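PDB 4YO1: DegQ from Legionella pneumophila, which probably works as a serine endopeptidase of the HtrA type, with chaperone character, in the periplasm, modelled here as the protease domain and first PDZ domain. Local coordinates for residues 117-120 against 121-124. The protein carries 1 engineered substitution. Numbering follows the deposited sequence.
With CD (cadmium ion), chain D.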
ATOM      1  N   GLY A 117      10.964   7.672  31.627  1.00 70.16           N
ATOM      2  CA  GLY A 117      10.844   6.233  31.731  1.00 68.87           C
ATOM      3  C   GLY A 117      10.320   5.636  30.443  1.00 65.54           C
ATOM      4  O   GLY A 117      10.017   6.355  29.482  1.00 64.40           O
ATOM      5  N   GLY A 118      10.208   4.315  30.421  1.00 61.24           N
ATOM      6  CA  GLY A 118       9.785   3.618  29.226  1.00 57.80           C
ATOM      7  C   GLY A 118       9.217   2.263  29.567  1.00 58.28           C
ATOM      8  O   GLY A 118       9.456   1.736  30.652  1.00 60.58           O
ATOM      9  N   ASP A 119       8.462   1.698  28.635  1.00 57.32           N
ATOM     10  CA  ASP A 119       7.821   0.414  28.844  1.00 58.88           C
ATOM     11  C   ASP A 119       8.242  -0.537  27.729  1.00 61.21           C
ATOM     12  O   ASP A 119       8.254  -0.155  26.562  1.00 61.61           O
ATOM     13  CB  ASP A 119       6.313   0.604  28.851  1.00 57.00           C
ATOM     14  CG  ASP A 119       5.573  -0.692  28.933  1.00 57.22           C
ATOM     15  OD1 ASP A 119       5.959  -1.544  29.754  1.00 59.61           O
ATOM     16  OD2 ASP A 119       4.604  -0.858  28.173  1.00 56.17           O
ATOM     17  N   SER A 120       8.593  -1.770  28.095  1.00 63.06           N
ATOM     18  CA  SER A 120       9.138  -2.746  27.145  1.00 63.34           C
ATOM     19  C   SER A 120       8.040  -3.398  26.325  1.00 60.40           C
ATOM     20  O   SER A 120       8.074  -3.394  25.093  1.00 57.84           O
ATOM     21  CB  SER A 120       9.931  -3.841  27.880  1.00 67.29           C
ATOM     22  OG  SER A 120      10.881  -3.302  28.791  1.00 70.55           O
ATOM     23  N   GLU A 121       7.067  -3.956  27.033  1.00 60.67           N
ATOM     24  CA  GLU A 121       6.005  -4.756  26.425  1.00 59.94           C
ATOM     25  C   GLU A 121       5.183  -4.022  25.350  1.00 57.35           C
ATOM     26  O   GLU A 121       4.795  -4.628  24.359  1.00 58.57           O
ATOM     27  CB  GLU A 121       5.097  -5.356  27.506  1.00 61.49           C
ATOM     28  CG  GLU A 121       5.291  -4.758  28.902  1.00 64.23           C
ATOM     29  CD  GLU A 121       6.525  -5.287  29.642  1.00 68.93           C
ATOM     30  OE1 GLU A 121       6.561  -6.487  30.002  1.00 71.93           O
ATOM     31  OE2 GLU A 121       7.456  -4.486  29.882  1.00 69.93           O
ATOM     32  N   THR A 122       4.925  -2.731  25.531  1.00 54.37           N
ATOM     33  CA  THR A 122       4.246  -1.950  24.495  1.00 50.35           C
ATOM     34  C   THR A 122       5.244  -1.236  23.579  1.00 52.99           C
ATOM     35  O   THR A 122       4.844  -0.547  22.636  1.00 52.38           O
ATOM     36  CB  THR A 122       3.292  -0.887  25.092  1.00 44.97           C
ATOM     37  OG1 THR A 122       4.056   0.095  25.802  1.00 45.71           O
ATOM     38  CG2 THR A 122       2.287  -1.522  26.028  1.00 42.74           C
ATOM     39  N   ASP A 123       6.535  -1.408  23.862  1.00 55.64           N
ATOM     40  CA  ASP A 123       7.604  -0.674  23.184  1.00 56.40           C
ATOM     41  C   ASP A 123       7.357   0.825  23.203  1.00 52.89           C
ATOM     42  O   ASP A 123       7.377   1.484  22.168  1.00 53.77           O
ATOM     43  CB  ASP A 123       7.806  -1.160  21.747  1.00 59.82           C
ATOM     44  CG  ASP A 123       9.054  -0.562  21.098  1.00 64.53           C
ATOM     45  OD1 ASP A 123       9.977  -0.154  21.839  1.00 66.67           O
ATOM     46  OD2 ASP A 123       9.113  -0.488  19.851  1.00 65.64           O
ATOM     47  N   LEU A 124       7.123   1.365  24.388  1.00 49.22           N
ATOM     48  CA  LEU A 124       6.868   2.785  24.509  1.00 46.27           C
ATOM     49  C   LEU A 124       7.792   3.396  25.545  1.00 46.02           C
ATOM     50  O   LEU A 124       8.206   2.729  26.492  1.00 46.52           O
ATOM     51  CB  LEU A 124       5.403   3.045  24.882  1.00 46.64           C
ATOM     52  CG  LEU A 124       4.344   2.710  23.826  1.00 46.48           C
ATOM     53  CD1 LEU A 124       2.928   2.818  24.396  1.00 45.44           C
ATOM     54  CD2 LEU A 124       4.502   3.606  22.602  1.00 46.50           C
TER
HETATM   55 CD    CD D 403       7.502  -4.300  32.217  1.00 91.06          CD
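D119 and L124 form an antiparallel hydrogen-bonded pair, with L124 N donating to D119 O (2.9 Å) and D119 N to L124 O, and between them the chain reverses through a type I turn from S120 to D123, closed by D123 N on S120 O (2.8 Å). The D119 side chain crosses that of T122 at about a right angle. Its CG lies anti to the backbone N (chi1 175°), which carries OD2 to T122, where it accepts two bonds: one from T122 OG1 at 2.6 Å, on the anti side of the carboxylate, and a longer one from T122 N at 3.3 Å, coming from above the carboxylate plane. One carboxylate oxygen thus holds both the backbone N and the hydroxyl of the residue three further on, while T122 and L124 pack on I234 and the helix 236-249. The exposed E121 bends at chi2 and binds the cadmium ion through OE2 (2.3 Å). The CB of D123 leaves the backbone away from residues 117-120, and its OD1 accepts a hydrogen bond from the backbone N of H93. This is the hairpin between strands 110-119 and 124-128 of the first trypsin-like barrel, which presents D123, the predicted aspartate of the charge relay, beside H93.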